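Local coordinates for protein putative alpha/beta hydrolase (Desulfitobacterium hafniense, PDB 4RPC) that probably hydrolyses a substrate not yet identified, as a member of the alpha/beta hydrolase family, at residues R200-V205 against I226-L231; E148-P153 against N163-V168. All blocks are in the same frame, centred on the assembly; numbering follows the deposited sequence.

The two contacts lie on opposite sides of the chain's centre, their own centres about 34 Å apart, and share no helix or strand. Interaction 1 belongs to the sheet: it joins the approach to strand 204-210 with the turn leading into edge strand 232-236, and combines main-chain bonds, a buried serine with a bound water, and valine packing with exposed arginines, one of them in a salt bridge, at the outside. Interaction 2 lies away from the sheet, among the short helices between strands 112-119 and 204-210, is smaller and rests on side chains, with one main-chain N-H added: a histidine, a carboxylate and an amide at a helix start. Both are partly buried, interaction 1 having the larger number of buried residues.

Interaction 1 of 2, residues R200-V205 against I226-L231; sequences RVDARV and ISRHPL
With chi1 at -169°, Ser227 turns OG away from its own backbone N and beside its carbonyl carbon, placing the hydroxyl to donate to Ala203 O at 3.0 Å. Asp202 folds CG back beside its N (chi1 -76°), which brings OD1 to 2.6 Å from Arg228 NH1, a salt bridge lying in the guanidinium plane although the carboxylate is turned 63° from it. Arg200 CB rests over one face of that guanidinium; Arg200 NH1 hydrogen-bonds to Glu225 O. In this alpha/beta fold, residues 226-231 form the second connection of the beta-alpha-beta crossover, leading from helix 220-226 into parallel strand 232-236. A single bridge pairs Val201 with Ser227: Val201 N donates to Ile226 O at 2.9 Å, and Arg228 N to Val201 O at 3.0 Å. Ser227 OG also accepts from His229 N, an ST turn, and from a water that links Val205 N to Pro230 O. With an alanine in place of this serine, Ala203 O and His229 N would probably lose their shared partner, and the water one of its three anchors. On the apolar side, where Val201 also packs on Ala106 and Ile107 of helix 97-108, Val201 CG1 meets Ile226 CG2 at 3.7 Å. Leu231 CD2 lies 3.6 Å from Val205 CB.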
loop_
_atom_site.group_PDB
_atom_site.type_symbol
_atom_site.label_atom_id
_atom_site.label_comp_id
_atom_site.label_asym_id
_atom_site.label_seq_id
_atom_site.Cartn_x
_atom_site.Cartn_y
_atom_site.Cartn_z
ATOM N N ARG A 200 -7.633 14.979 9.632
ATOM C CA ARG A 200 -7.336 16.045 8.661
ATOM C C ARG A 200 -5.885 15.853 8.338
ATOM O O ARG A 200 -5.081 15.704 9.227
ATOM C CB ARG A 200 -7.561 17.446 9.232
ATOM C CG ARG A 200 -9.034 17.856 9.390
ATOM C CD ARG A 200 -9.825 17.924 8.081
ATOM N NE ARG A 200 -9.675 19.240 7.453
ATOM C CZ ARG A 200 -9.937 19.549 6.180
ATOM N NH1 ARG A 200 -10.371 18.646 5.316
ATOM N NH2 ARG A 200 -9.757 20.790 5.775
ATOM N N VAL A 201 -5.537 15.794 7.077
ATOM C CA VAL A 201 -4.126 15.780 6.775
ATOM C C VAL A 201 -3.664 16.997 5.959
ATOM O O VAL A 201 -4.397 17.534 5.131
ATOM C CB VAL A 201 -3.708 14.442 6.126
ATOM C CG1 VAL A 201 -4.298 13.273 6.910
ATOM C CG2 VAL A 201 -4.147 14.329 4.694
ATOM N N ASP A 202 -2.434 17.402 6.220
ATOM C CA ASP A 202 -1.786 18.473 5.494
ATOM C C ASP A 202 -1.288 18.017 4.128
ATOM O O ASP A 202 -1.249 18.804 3.212
ATOM C CB ASP A 202 -0.615 18.996 6.297
ATOM C CG ASP A 202 -1.048 19.860 7.449
ATOM O OD1 ASP A 202 -2.288 19.991 7.669
ATOM O OD2 ASP A 202 -0.138 20.421 8.118
ATOM N N ALA A 203 -0.964 16.744 3.997
ATOM C CA ALA A 203 -0.415 16.215 2.765
ATOM C C ALA A 203 -1.324 16.435 1.559
ATOM O O ALA A 203 -2.541 16.310 1.664
ATOM C CB ALA A 203 -0.135 14.737 2.920
ATOM N N ARG A 204 -0.735 16.720 0.403
ATOM C CA ARG A 204 -1.495 16.629 -0.822
ATOM C C ARG A 204 -1.704 15.151 -1.103
ATOM O O ARG A 204 -0.768 14.379 -1.055
ATOM C CB ARG A 204 -0.717 17.187 -1.979
ATOM C CG ARG A 204 -1.480 17.042 -3.283
ATOM C CD ARG A 204 -0.869 17.957 -4.343
ATOM N NE ARG A 204 0.526 17.569 -4.555
ATOM C CZ ARG A 204 1.385 18.198 -5.358
ATOM N NH1 ARG A 204 1.013 19.270 -6.071
ATOM N NH2 ARG A 204 2.626 17.734 -5.436
ATOM N N VAL A 205 -2.917 14.764 -1.426
ATOM C CA VAL A 205 -3.261 13.391 -1.685
ATOM C C VAL A 205 -3.454 13.160 -3.196
ATOM O O VAL A 205 -4.316 13.793 -3.866
ATOM C CB VAL A 205 -4.569 13.044 -0.957
ATOM C CG1 VAL A 205 -5.048 11.654 -1.356
ATOM C CG2 VAL A 205 -4.374 13.090 0.555
ATOM N N ILE A 226 -10.824 14.636 4.165
ATOM C CA ILE A 226 -9.674 14.548 5.045
ATOM C C ILE A 226 -8.554 15.544 4.667
ATOM O O ILE A 226 -7.944 16.154 5.554
ATOM C CB ILE A 226 -9.181 13.078 5.091
ATOM C CG1 ILE A 226 -10.189 12.305 5.905
ATOM C CG2 ILE A 226 -7.801 12.913 5.742
ATOM C CD1 ILE A 226 -9.820 10.878 6.036
ATOM N N SER A 227 -8.260 15.686 3.377
ATOM C CA SER A 227 -7.148 16.541 2.982
ATOM C C SER A 227 -7.590 18.002 3.168
ATOM O O SER A 227 -8.700 18.317 2.905
ATOM C CB SER A 227 -6.666 16.289 1.546
ATOM O OG SER A 227 -5.412 16.983 1.315
ATOM N N ARG A 228 -6.707 18.844 3.691
ATOM C CA ARG A 228 -6.895 20.296 3.629
ATOM C C ARG A 228 -6.635 20.859 2.209
ATOM O O ARG A 228 -6.635 22.064 2.044
ATOM C CB ARG A 228 -5.930 21.019 4.584
ATOM C CG ARG A 228 -5.870 20.504 6.012
ATOM C CD ARG A 228 -5.384 21.589 6.977
ATOM N NE ARG A 228 -5.984 21.442 8.321
ATOM C CZ ARG A 228 -5.452 20.771 9.351
ATOM N NH1 ARG A 228 -4.279 20.156 9.257
ATOM N NH2 ARG A 228 -6.109 20.706 10.496
ATOM N N HIS A 229 -6.330 20.016 1.222
ATOM C CA HIS A 229 -6.082 20.446 -0.151
ATOM C C HIS A 229 -6.843 19.570 -1.123
ATOM O O HIS A 229 -7.182 18.422 -0.789
ATOM C CB HIS A 229 -4.571 20.392 -0.456
ATOM C CG HIS A 229 -3.728 21.102 0.563
ATOM N ND1 HIS A 229 -2.786 20.460 1.337
ATOM C CD2 HIS A 229 -3.714 22.391 0.958
ATOM C CE1 HIS A 229 -2.221 21.330 2.163
ATOM N NE2 HIS A 229 -2.761 22.507 1.947
ATOM N N PRO A 230 -7.120 20.080 -2.337
ATOM C CA PRO A 230 -7.857 19.242 -3.291
ATOM C C PRO A 230 -7.065 17.983 -3.688
ATOM O O PRO A 230 -5.831 17.998 -3.658
ATOM C CB PRO A 230 -8.073 20.178 -4.504
ATOM C CG PRO A 230 -8.017 21.579 -3.950
ATOM C CD PRO A 230 -7.007 21.492 -2.810
ATOM N N LEU A 231 -7.797 16.937 -4.059
ATOM C CA LEU A 231 -7.241 15.686 -4.493
ATOM C C LEU A 231 -6.793 15.742 -5.921
ATOM O O LEU A 231 -7.501 16.317 -6.749
ATOM C CB LEU A 231 -8.300 14.582 -4.488
ATOM C CG LEU A 231 -8.934 14.194 -3.167
ATOM C CD1 LEU A 231 -9.791 12.944 -3.334
ATOM C CD2 LEU A 231 -7.850 14.012 -2.115
HETATM O O HOH W 1 -4.890 16.772 -1.409
#

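Interaction 2 of 2, residues E148-P153 against N163-V168; sequences EHLPSP and NNDVEV
His149 reaches across to the start of helix 165-169, where its ring and the carboxylate of Asp165 form a His-carboxylate hydrogen bond. The pair sits in the helical segment between strands 112-119 and 204-210, the place where alpha/beta hydrolases commonly carry a cap over the sheet. From the loop that follows helix 130-145, His149 CB passes 3.6 Å from Asp165 OD2, and CG lies about equally far from Asp165 OD1 and Asn163 OD1. ND1 is the atom that bonds: it donates to Asp165 OD1 at 3.0 Å, nearly straight (171°), with the oxygen in the ring plane and reached from its syn side, somewhat out of the carboxylate plane. Further out, CE1 comes to 3.2 Å from Asn163 ND2, and NE2 and CD2 lie near the same nitrogen. The Asn163 amide is stacked almost parallel to the ring, 7° from it, as an offset face-to-face contact; its OD1 is held by Lys155 NZ, which probably fixes the amide's rotation. Over the opposite face Val166 CG2 lies 4.0 Å from ND1, leaving the imidazole sandwiched between an amide and a methyl. The same methyl touches Glu148 O. In Asp165, chi1 of 49° sets CG between the backbone N and the carbonyl carbon, turning both oxygens to the loop. OD2 accepts from the main-chain N of Leu150, the residue after His149, at 2.8 Å, so the carboxylate grips side chain and main chain together. Leu150, which also packs on Ala140 and Leu144 of helix 130-145, runs antiparallel to the Asp165 side chain, its CD1 3.9 Å from Asp165 CB.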
loop_
_atom_site.group_PDB
_atom_site.type_symbol
_atom_site.label_atom_id
_atom_site.label_comp_id
_atom_site.label_asym_id
_atom_site.label_seq_id
_atom_site.Cartn_x
_atom_site.Cartn_y
_atom_site.Cartn_z
ATOM N N GLU A 148 -4.081 -20.610 -9.210
ATOM C CA GLU A 148 -5.521 -20.675 -9.212
ATOM C C GLU A 148 -6.136 -19.267 -9.130
ATOM O O GLU A 148 -5.666 -18.426 -8.389
ATOM C CB GLU A 148 -5.957 -21.503 -8.026
ATOM C CG GLU A 148 -7.439 -21.647 -7.852
ATOM C CD GLU A 148 -7.745 -22.421 -6.589
ATOM O OE1 GLU A 148 -7.109 -23.501 -6.391
ATOM O OE2 GLU A 148 -8.583 -21.916 -5.782
ATOM N N HIS A 149 -7.230 -19.054 -9.846
ATOM C CA HIS A 149 -7.865 -17.749 -9.940
ATOM C C HIS A 149 -8.656 -17.340 -8.699
ATOM O O HIS A 149 -9.161 -18.188 -7.954
ATOM C CB HIS A 149 -8.821 -17.759 -11.116
ATOM C CG HIS A 149 -8.143 -18.005 -12.416
ATOM N ND1 HIS A 149 -7.543 -16.991 -13.130
ATOM C CD2 HIS A 149 -7.921 -19.143 -13.107
ATOM C CE1 HIS A 149 -7.028 -17.491 -14.243
ATOM N NE2 HIS A 149 -7.229 -18.796 -14.242
ATOM N N LEU A 150 -8.779 -16.031 -8.510
ATOM C CA LEU A 150 -9.541 -15.481 -7.418
ATOM C C LEU A 150 -11.008 -15.862 -7.604
ATOM O O LEU A 150 -11.479 -15.957 -8.742
ATOM C CB LEU A 150 -9.408 -13.971 -7.336
ATOM C CG LEU A 150 -8.015 -13.326 -7.177
ATOM C CD1 LEU A 150 -8.036 -11.828 -7.486
ATOM C CD2 LEU A 150 -7.422 -13.562 -5.808
ATOM N N PRO A 151 -11.733 -16.089 -6.496
ATOM C CA PRO A 151 -13.158 -16.424 -6.549
ATOM C C PRO A 151 -13.989 -15.240 -7.012
ATOM O O PRO A 151 -13.638 -14.128 -6.701
ATOM C CB PRO A 151 -13.489 -16.700 -5.086
ATOM C CG PRO A 151 -12.516 -15.866 -4.321
ATOM C CD PRO A 151 -11.256 -15.887 -5.118
ATOM N N SER A 152 -15.059 -15.447 -7.770
ATOM C CA SER A 152 -16.000 -14.367 -7.996
ATOM C C SER A 152 -16.753 -14.091 -6.724
ATOM O O SER A 152 -16.999 -14.995 -5.932
ATOM C CB SER A 152 -16.993 -14.760 -9.046
ATOM O OG SER A 152 -16.303 -14.853 -10.258
ATOM N N PRO A 153 -17.145 -12.846 -6.510
ATOM C CA PRO A 153 -16.992 -11.684 -7.362
ATOM C C PRO A 153 -15.745 -10.877 -7.000
ATOM O O PRO A 153 -15.598 -9.755 -7.447
ATOM C CB PRO A 153 -18.245 -10.886 -7.043
ATOM C CG PRO A 153 -18.445 -11.131 -5.574
ATOM C CD PRO A 153 -17.938 -12.530 -5.311
ATOM N N ASN A 163 -9.431 -12.731 -16.421
ATOM C CA ASN A 163 -8.641 -13.837 -15.927
ATOM C C ASN A 163 -7.161 -13.599 -15.992
ATOM O O ASN A 163 -6.376 -14.523 -16.065
ATOM C CB ASN A 163 -8.983 -15.126 -16.699
ATOM C CG ASN A 163 -9.720 -16.100 -15.864
ATOM O OD1 ASN A 163 -10.379 -15.723 -14.891
ATOM N ND2 ASN A 163 -9.600 -17.369 -16.210
ATOM N N ASN A 164 -6.776 -12.347 -15.931
ATOM C CA ASN A 164 -5.380 -12.010 -15.847
ATOM C C ASN A 164 -4.902 -11.863 -14.387
ATOM O O ASN A 164 -3.790 -11.421 -14.149
ATOM C CB ASN A 164 -5.136 -10.724 -16.666
ATOM C CG ASN A 164 -6.024 -9.555 -16.225
ATOM O OD1 ASN A 164 -7.178 -9.745 -15.791
ATOM N ND2 ASN A 164 -5.475 -8.335 -16.305
ATOM N N ASP A 165 -5.731 -12.248 -13.405
ATOM C CA ASP A 165 -5.385 -12.060 -11.963
ATOM C C ASP A 165 -4.143 -12.829 -11.519
ATOM O O ASP A 165 -3.329 -12.317 -10.761
ATOM C CB ASP A 165 -6.581 -12.420 -11.073
ATOM C CG ASP A 165 -7.192 -13.764 -11.428
ATOM O OD1 ASP A 165 -7.433 -14.082 -12.622
ATOM O OD2 ASP A 165 -7.413 -14.523 -10.492
ATOM N N VAL A 166 -3.998 -14.061 -12.009
ATOM C CA VAL A 166 -2.784 -14.822 -11.755
ATOM C C VAL A 166 -1.540 -14.154 -12.373
ATOM O O VAL A 166 -0.534 -13.937 -11.710
ATOM C CB VAL A 166 -2.926 -16.261 -12.257
ATOM C CG1 VAL A 166 -1.606 -16.989 -12.196
ATOM C CG2 VAL A 166 -3.914 -17.018 -11.395
ATOM N N GLU A 167 -1.596 -13.836 -13.646
ATOM C CA GLU A 167 -0.432 -13.229 -14.305
ATOM C C GLU A 167 -0.065 -11.925 -13.611
ATOM O O GLU A 167 1.091 -11.648 -13.421
ATOM C CB GLU A 167 -0.681 -13.027 -15.804
ATOM C CG GLU A 167 -1.221 -11.658 -16.151
ATOM C CD GLU A 167 -1.030 -11.305 -17.621
ATOM O OE1 GLU A 167 -1.707 -11.915 -18.487
ATOM O OE2 GLU A 167 -0.200 -10.412 -17.897
ATOM N N VAL A 168 -1.046 -11.152 -13.172
ATOM C CA VAL A 168 -0.775 -9.855 -12.536
ATOM C C VAL A 168 -0.346 -9.888 -11.057
ATOM O O VAL A 168 0.542 -9.151 -10.668
ATOM C CB VAL A 168 -2.001 -8.933 -12.626
ATOM C CG1 VAL A 168 -1.755 -7.631 -11.899
ATOM C CG2 VAL A 168 -2.335 -8.609 -14.080
#